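PDB 6R5I: periplasmic beta-glucosidase from Pseudomonas aeruginosa, which probably hydrolyses terminal, non-reducing beta-D-glucosyl residues from beta-glucosides in the periplasm, releasing beta-D-glucose, as a member of glycoside hydrolase family 3. Local coordinates for residues P512-L517 and A532-E537; N558-L563 and A650-V655. All blocks are in the same frame, centred on the assembly; numbering follows the deposited sequence.

Overall arrangement
Contact 1 pairs two neighbouring parallel strands of the six-stranded mixed sheet, within the region of the family 3 C-terminal domain; contact 2 lays a loop from that same region against a strand of the fibronectin type III-like part. Both are largely buried, with 11 of 12 touching residues buried in 512-517/532-537 and 7 of 9 in 558-563/650-655, and they share no strand. Their centres lie 18 Å apart and their nearest atoms about 5 Å, without touching. Contact 1 is hydrogen-bonded strand pairing inside one sheet, with interlocked aliphatic branches (521 Å² buried); contact 2, a loop laid on a strand of another sheet (310 Å²), relies on side chains, one direct hydrogen bond and water bridges.

Contact 1. Residues P512-L517 and A532-E537; sequences PLVLVL and ADAILE
Leu-515 and Ile-535 sit level on neighbouring strands whose axes approach to 4.6 Å and run 12° from parallel. Their side chains lean the same way off one face of the sheet, and Leu-515 spreads its fork over Ala-532, in the turn that leads from helix 526-531 into the partner strand: CD2 lies 3.7 Å from CB of Ala-532, with CD1 slightly farther from the same methyl. That small methyl is therefore the bump received between the two leucine branches. Farther along the face Leu-517 crosses Ile-535 at an angle, its CD1 resting on CG2 of Ile-535 at 3.6 Å. The isoleucine can serve both leucines because chi1 of -55° places CG2 opposite the backbone N, toward Leu-517, leaving CG1 to Leu-515. Relief is shallower on the other face, where Val-514 CG2 stands 4.4 Å from CB of Ala-534; Leu-553 of helix 545-553 packs on Val-514.

Between the faces the backbone bonds are nearly straight: N-H of Leu-515 points to O of Ala-534 at 177° and 2.8 Å, and the bonds from Leu-536 N to Leu-515 O and from Leu-517 N to Leu-536 O continue the ladder. At its beginning, Leu-513 O accepts from both Asp-533 N and Ala-534 N. Asp-533 also turns its carboxylate back, so that OD2 receives Leu-513 N at 2.9 Å through the anti lone pair. At the far end Glu-537 directs its carboxylate to Trp-539 N and Asn-519 ND2. With helix 526-531 joining the two strands, the arrangement is a beta-alpha-beta unit with adjacent parallel strands, in the sheet of the family 3 C-terminal domain.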
ATOM      1  N   PRO A 512     -29.739  24.663  -9.290  1.00 20.26           N
ATOM      2  CA  PRO A 512     -29.631  23.388  -8.588  1.00 19.41           C
ATOM      3  C   PRO A 512     -28.759  22.462  -9.448  1.00 18.72           C
ATOM      4  O   PRO A 512     -28.929  22.439 -10.678  1.00 16.92           O
ATOM      5  CB  PRO A 512     -31.066  22.871  -8.498  1.00 20.61           C
ATOM      6  CG  PRO A 512     -31.930  24.124  -8.640  1.00 22.81           C
ATOM      7  CD  PRO A 512     -31.135  25.067  -9.512  1.00 20.99           C
ATOM      8  N   LEU A 513     -27.834  21.759  -8.804  1.00 16.55           N
ATOM      9  CA  LEU A 513     -26.813  20.958  -9.516  1.00 15.87           C
ATOM     10  C   LEU A 513     -26.945  19.508  -9.068  1.00 15.77           C
ATOM     11  O   LEU A 513     -26.678  19.219  -7.869  1.00 15.98           O
ATOM     12  CB  LEU A 513     -25.426  21.525  -9.233  1.00 16.12           C
ATOM     13  CG  LEU A 513     -24.266  20.730  -9.828  1.00 17.39           C
ATOM     14  CD1 LEU A 513     -24.330  20.759 -11.341  1.00 19.72           C
ATOM     15  CD2 LEU A 513     -22.937  21.291  -9.336  1.00 18.20           C
ATOM     16  N   VAL A 514     -27.341  18.652 -10.008  1.00 15.43           N
ATOM     17  CA  VAL A 514     -27.509  17.192  -9.817  1.00 14.41           C
ATOM     18  C   VAL A 514     -26.345  16.506 -10.527  1.00 14.52           C
ATOM     19  O   VAL A 514     -26.195  16.715 -11.737  1.00 14.06           O
ATOM     20  CB  VAL A 514     -28.850  16.693 -10.378  1.00 14.76           C
ATOM     21  CG1 VAL A 514     -28.932  15.175 -10.371  1.00 13.86           C
ATOM     22  CG2 VAL A 514     -30.028  17.317  -9.654  1.00 15.57           C
ATOM     23  N   LEU A 515     -25.531  15.748  -9.786  1.00 13.82           N
ATOM     24  CA  LEU A 515     -24.381  15.020 -10.361  1.00 14.53           C
ATOM     25  C   LEU A 515     -24.814  13.591 -10.665  1.00 12.82           C
ATOM     26  O   LEU A 515     -25.208  12.872  -9.727  1.00 11.80           O
ATOM     27  CB  LEU A 515     -23.231  15.017  -9.352  1.00 16.23           C
ATOM     28  CG  LEU A 515     -22.168  16.075  -9.533  1.00 18.76           C
ATOM     29  CD1 LEU A 515     -22.751  17.433  -9.868  1.00 20.99           C
ATOM     30  CD2 LEU A 515     -21.236  16.097  -8.344  1.00 18.25           C
ATOM     31  N   VAL A 516     -24.680  13.197 -11.918  1.00 11.91           N
ATOM     32  CA  VAL A 516     -24.789  11.780 -12.356  1.00 12.05           C
ATOM     33  C   VAL A 516     -23.363  11.305 -12.662  1.00 11.87           C
ATOM     34  O   VAL A 516     -22.764  11.778 -13.628  1.00 12.20           O
ATOM     35  CB  VAL A 516     -25.726  11.654 -13.564  1.00 12.69           C
ATOM     36  CG1 VAL A 516     -25.732  10.240 -14.116  1.00 12.43           C
ATOM     37  CG2 VAL A 516     -27.118  12.117 -13.229  1.00 12.96           C
ATOM     38  N   LEU A 517     -22.820  10.475 -11.797  1.00 11.38           N
ATOM     39  CA  LEU A 517     -21.423  10.001 -11.855  1.00 12.60           C
ATOM     40  C   LEU A 517     -21.362   8.703 -12.657  1.00 12.49           C
ATOM     41  O   LEU A 517     -22.131   7.752 -12.359  1.00 12.68           O
ATOM     42  CB  LEU A 517     -20.927   9.731 -10.435  1.00 12.83           C
ATOM     43  CG  LEU A 517     -20.972  10.900  -9.467  1.00 13.38           C
ATOM     44  CD1 LEU A 517     -20.322  10.468  -8.151  1.00 13.20           C
ATOM     45  CD2 LEU A 517     -20.257  12.106 -10.044  1.00 15.82           C
ATOM     46  N   ALA A 532     -22.460  19.929  -4.471  1.00 15.75           N
ATOM     47  CA  ALA A 532     -23.559  19.456  -5.348  1.00 14.66           C
ATOM     48  C   ALA A 532     -24.843  19.421  -4.532  1.00 16.21           C
ATOM     49  O   ALA A 532     -24.776  19.230  -3.300  1.00 17.53           O
ATOM     50  CB  ALA A 532     -23.266  18.102  -5.944  1.00 15.75           C
ATOM     51  N   ASP A 533     -25.984  19.599  -5.180  1.00 15.07           N
ATOM     52  CA  ASP A 533     -27.287  19.486  -4.488  1.00 15.85           C
ATOM     53  C   ASP A 533     -27.675  18.003  -4.393  1.00 14.66           C
ATOM     54  O   ASP A 533     -28.245  17.614  -3.382  1.00 15.46           O
ATOM     55  CB  ASP A 533     -28.307  20.388  -5.167  1.00 19.26           C
ATOM     56  CG  ASP A 533     -27.868  21.837  -5.025  1.00 23.35           C
ATOM     57  OD1 ASP A 533     -27.844  22.305  -3.867  1.00 27.16           O
ATOM     58  OD2 ASP A 533     -27.483  22.452  -6.033  1.00 21.92           O
ATOM     59  N   ALA A 534     -27.372  17.188  -5.397  1.00 12.02           N
ATOM     60  CA  ALA A 534     -27.624  15.733  -5.316  1.00 10.77           C
ATOM     61  C   ALA A 534     -26.522  15.012  -6.078  1.00 11.02           C
ATOM     62  O   ALA A 534     -25.958  15.611  -7.001  1.00 10.89           O
ATOM     63  CB  ALA A 534     -29.013  15.382  -5.821  1.00 10.40           C
ATOM     64  N   ILE A 535     -26.234  13.770  -5.693  1.00 10.76           N
ATOM     65  CA  ILE A 535     -25.183  12.951  -6.330  1.00 10.59           C
ATOM     66  C   ILE A 535     -25.731  11.538  -6.476  1.00 10.53           C
ATOM     67  O   ILE A 535     -26.144  10.922  -5.432  1.00 10.08           O
ATOM     68  CB  ILE A 535     -23.878  12.961  -5.510  1.00 10.75           C
ATOM     69  CG1 ILE A 535     -23.343  14.363  -5.231  1.00 10.55           C
ATOM     70  CG2 ILE A 535     -22.832  12.104  -6.196  1.00 10.79           C
ATOM     71  CD1 ILE A 535     -22.261  14.384  -4.208  1.00 10.89           C
ATOM     72  N   LEU A 536     -25.760  11.068  -7.721  1.00 10.33           N
ATOM     73  CA  LEU A 536     -26.180   9.695  -8.047  1.00 10.35           C
ATOM     74  C   LEU A 536     -24.991   8.975  -8.661  1.00  9.72           C
ATOM     75  O   LEU A 536     -24.522   9.376  -9.737  1.00  9.66           O
ATOM     76  CB  LEU A 536     -27.370   9.705  -9.007  1.00 10.85           C
ATOM     77  CG  LEU A 536     -27.975   8.340  -9.307  1.00 11.20           C
ATOM     78  CD1 LEU A 536     -28.559   7.726  -8.041  1.00 11.12           C
ATOM     79  CD2 LEU A 536     -29.029   8.475 -10.401  1.00 11.01           C
ATOM     80  N   GLU A 537     -24.531   7.939  -7.977  1.00 10.33           N
ATOM     81  CA  GLU A 537     -23.467   7.039  -8.485  1.00  9.78           C
ATOM     82  C   GLU A 537     -24.104   6.036  -9.452  1.00  9.55           C
ATOM     83  O   GLU A 537     -24.988   5.243  -9.005  1.00  8.94           O
ATOM     84  CB  GLU A 537     -22.794   6.347  -7.303  1.00 10.64           C
ATOM     85  CG  GLU A 537     -21.825   5.231  -7.683  1.00 11.38           C
ATOM     86  CD  GLU A 537     -20.637   5.747  -8.444  1.00 11.23           C
ATOM     87  OE1 GLU A 537     -20.750   5.937  -9.684  1.00 11.86           O
ATOM     88  OE2 GLU A 537     -19.608   6.034  -7.771  1.00 11.64           O
TER

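Contact 2. Residues N558-L563 and A650-V655; sequences NPSGKL and AGATVV
Asn-558 reaches across to Ala-650 where a loop of the family 3 C-terminal region runs beside the start of strand 651-660, in the fibronectin type III-like part of the chain. The two backbones keep nearly the same heading, 7° apart end to end, but no direct backbone hydrogen bond joins them. The asparagine side chain is extended away from its own N, which carries the amide toward the strand, and ND2 donates to Ala-650 O over 2.9 Å. The acceptor lies within 3° of the amide plane, whereas the donor stands above the carbonyl plane, so the bond is well aligned for the amide alone. The other end of the amide is held too: OD1 accepts from Tyr-616 N.

Farther along, Ser-560 CB lies 3.8 Å from Ala-652 CB, and about as close to that residue's carbonyl oxygen. Lys-562 then brings its long chain over the strand, passing Val-654 in the opposite direction with CD 3.8 Å from CB of the valine. Its aliphatic part therefore supplies the apolar contact here, and a bend at the last torsion (chi4 -87°) turns the ammonium aside to Gly-613 O and Leu-720 O. CE of Lys-562 lies 3.2 Å from OG1 of Thr-653, the two side chains crossing at an angle. Val-654 also touches Phe-676 and Lys-678 of strand 672-681, so the loop packs on a strand of the sheet itself.

Ordered waters bridge the two backbones near Asn-558. One molecule donates to Asn-558 O and accepts from Ala-652 N; another donates to both Pro-559 O, at 2.9 Å, and Ala-652 O, at 2.8 Å.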
ATOM      1  N   ASN A 558     -37.040   4.060  -6.647  1.00 12.33           N
ATOM      2  CA  ASN A 558     -36.447   4.671  -5.433  1.00 11.99           C
ATOM      3  C   ASN A 558     -35.048   4.084  -5.290  1.00 11.65           C
ATOM      4  O   ASN A 558     -34.908   2.885  -5.092  1.00 11.89           O
ATOM      5  CB  ASN A 558     -37.326   4.397  -4.209  1.00 11.79           C
ATOM      6  CG  ASN A 558     -36.909   5.222  -3.023  1.00 12.47           C
ATOM      7  OD1 ASN A 558     -35.817   5.797  -3.066  1.00 11.81           O
ATOM      8  ND2 ASN A 558     -37.741   5.294  -1.985  1.00 11.31           N
ATOM      9  N   PRO A 559     -33.969   4.893  -5.371  1.00 12.24           N
ATOM     10  CA  PRO A 559     -32.624   4.345  -5.291  1.00 12.72           C
ATOM     11  C   PRO A 559     -32.452   3.407  -4.096  1.00 11.97           C
ATOM     12  O   PRO A 559     -32.808   3.754  -3.010  1.00 10.60           O
ATOM     13  CB  PRO A 559     -31.688   5.554  -5.148  1.00 14.06           C
ATOM     14  CG  PRO A 559     -32.548   6.789  -5.278  1.00 13.25           C
ATOM     15  CD  PRO A 559     -33.961   6.338  -5.600  1.00 12.98           C
ATOM     16  N   SER A 560     -31.882   2.231  -4.343  1.00 12.59           N
ATOM     17  CA  SER A 560     -31.682   1.186  -3.309  1.00 13.39           C
ATOM     18  C   SER A 560     -30.238   0.657  -3.316  1.00 14.59           C
ATOM     19  O   SER A 560     -29.936  -0.221  -2.495  1.00 16.49           O
ATOM     20  CB  SER A 560     -32.671   0.086  -3.530  1.00 14.35           C
ATOM     21  OG  SER A 560     -32.513  -0.443  -4.825  1.00 16.62           O
ATOM     22  N   GLY A 561     -29.375   1.161  -4.188  1.00 13.32           N
ATOM     23  CA  GLY A 561     -27.987   0.685  -4.279  1.00 13.57           C
ATOM     24  C   GLY A 561     -27.194   1.109  -3.048  1.00 12.79           C
ATOM     25  O   GLY A 561     -27.516   2.162  -2.462  1.00 11.58           O
ATOM     26  N   LYS A 562     -26.234   0.280  -2.628  1.00 12.98           N
ATOM     27  CA  LYS A 562     -25.345   0.590  -1.485  1.00 12.20           C
ATOM     28  C   LYS A 562     -23.920   0.226  -1.891  1.00 10.99           C
ATOM     29  O   LYS A 562     -23.721  -0.795  -2.526  1.00  9.59           O
ATOM     30  CB  LYS A 562     -25.844  -0.096  -0.211  1.00 14.36           C
ATOM     31  CG  LYS A 562     -27.113   0.548   0.361  1.00 15.94           C
ATOM     32  CD  LYS A 562     -27.454   0.127   1.752  1.00 17.74           C
ATOM     33  CE  LYS A 562     -28.553   0.982   2.350  1.00 19.41           C
ATOM     34  NZ  LYS A 562     -27.957   2.180   2.990  1.00 21.05           N
ATOM     35  N   LEU A 563     -22.952   1.057  -1.505  1.00  9.30           N
ATOM     36  CA  LEU A 563     -21.539   0.848  -1.884  1.00  9.04           C
ATOM     37  C   LEU A 563     -21.032  -0.494  -1.347  1.00  8.51           C
ATOM     38  O   LEU A 563     -21.354  -0.837  -0.190  1.00  8.50           O
ATOM     39  CB  LEU A 563     -20.691   1.971  -1.293  1.00  8.84           C
ATOM     40  CG  LEU A 563     -21.032   3.379  -1.771  1.00  8.96           C
ATOM     41  CD1 LEU A 563     -20.076   4.388  -1.140  1.00  9.56           C
ATOM     42  CD2 LEU A 563     -20.981   3.469  -3.276  1.00  9.23           C
ATOM     43  N   ALA A 650     -42.491   4.148  -1.386  1.00 12.97           N
ATOM     44  CA  ALA A 650     -42.041   2.737  -1.403  1.00 12.78           C
ATOM     45  C   ALA A 650     -40.536   2.739  -1.683  1.00 12.01           C
ATOM     46  O   ALA A 650     -40.073   3.574  -2.449  1.00 12.79           O
ATOM     47  CB  ALA A 650     -42.764   1.925  -2.449  1.00 12.61           C
ATOM     48  N   GLY A 651     -39.799   1.804  -1.113  1.00 11.70           N
ATOM     49  CA  GLY A 651     -38.367   1.689  -1.466  1.00 11.83           C
ATOM     50  C   GLY A 651     -37.703   0.571  -0.701  1.00 11.64           C
ATOM     51  O   GLY A 651     -38.252   0.102   0.314  1.00 11.57           O
ATOM     52  N   ALA A 652     -36.562   0.140  -1.205  1.00 11.44           N
ATOM     53  CA  ALA A 652     -35.763  -0.943  -0.632  1.00 11.19           C
ATOM     54  C   ALA A 652     -34.559  -0.319   0.086  1.00 11.65           C
ATOM     55  O   ALA A 652     -34.109   0.812  -0.246  1.00 11.17           O
ATOM     56  CB  ALA A 652     -35.373  -1.916  -1.726  1.00 11.66           C
ATOM     57  N   THR A 653     -34.073  -1.056   1.057  1.00 12.36           N
ATOM     58  CA  THR A 653     -32.764  -0.787   1.695  1.00 13.17           C
ATOM     59  C   THR A 653     -32.172  -2.148   2.059  1.00 12.18           C
ATOM     60  O   THR A 653     -32.805  -3.214   1.811  1.00 10.89           O
ATOM     61  CB  THR A 653     -32.877   0.145   2.907  1.00 14.12           C
ATOM     62  OG1 THR A 653     -31.565   0.483   3.374  1.00 14.86           O
ATOM     63  CG2 THR A 653     -33.646  -0.483   4.046  1.00 14.42           C
ATOM     64  N   VAL A 654     -30.964  -2.109   2.576  1.00 12.71           N
ATOM     65  CA  VAL A 654     -30.193  -3.340   2.857  1.00 11.80           C
ATOM     66  C   VAL A 654     -29.837  -3.333   4.334  1.00 11.45           C
ATOM     67  O   VAL A 654     -29.013  -2.462   4.758  1.00 10.87           O
ATOM     68  CB  VAL A 654     -28.943  -3.409   1.969  1.00 12.54           C
ATOM     69  CG1 VAL A 654     -28.221  -4.728   2.184  1.00 11.86           C
ATOM     70  CG2 VAL A 654     -29.305  -3.201   0.497  1.00 12.28           C
ATOM     71  N   VAL A 655     -30.395  -4.281   5.073  1.00  9.89           N
ATOM     72  CA  VAL A 655     -29.983  -4.471   6.489  1.00 11.22           C
ATOM     73  C   VAL A 655     -28.704  -5.311   6.505  1.00 10.30           C
ATOM     74  O   VAL A 655     -28.701  -6.416   5.920  1.00 12.24           O
ATOM     75  CB  VAL A 655     -31.104  -5.091   7.333  1.00 12.10           C
ATOM     76  CG1 VAL A 655     -30.722  -5.190   8.802  1.00 12.05           C
ATOM     77  CG2 VAL A 655     -32.383  -4.289   7.183  1.00 12.20           C
TER
HETATM   78  O   HOH W   1     -36.231   0.784  -4.217  1.00 12.98           O
HETATM   79  O   HOH W   2     -35.157   3.060  -1.508  1.00 11.01           O
HETATM   80  O   HOH W   3     -31.979   2.644   0.036  1.00 21.22           O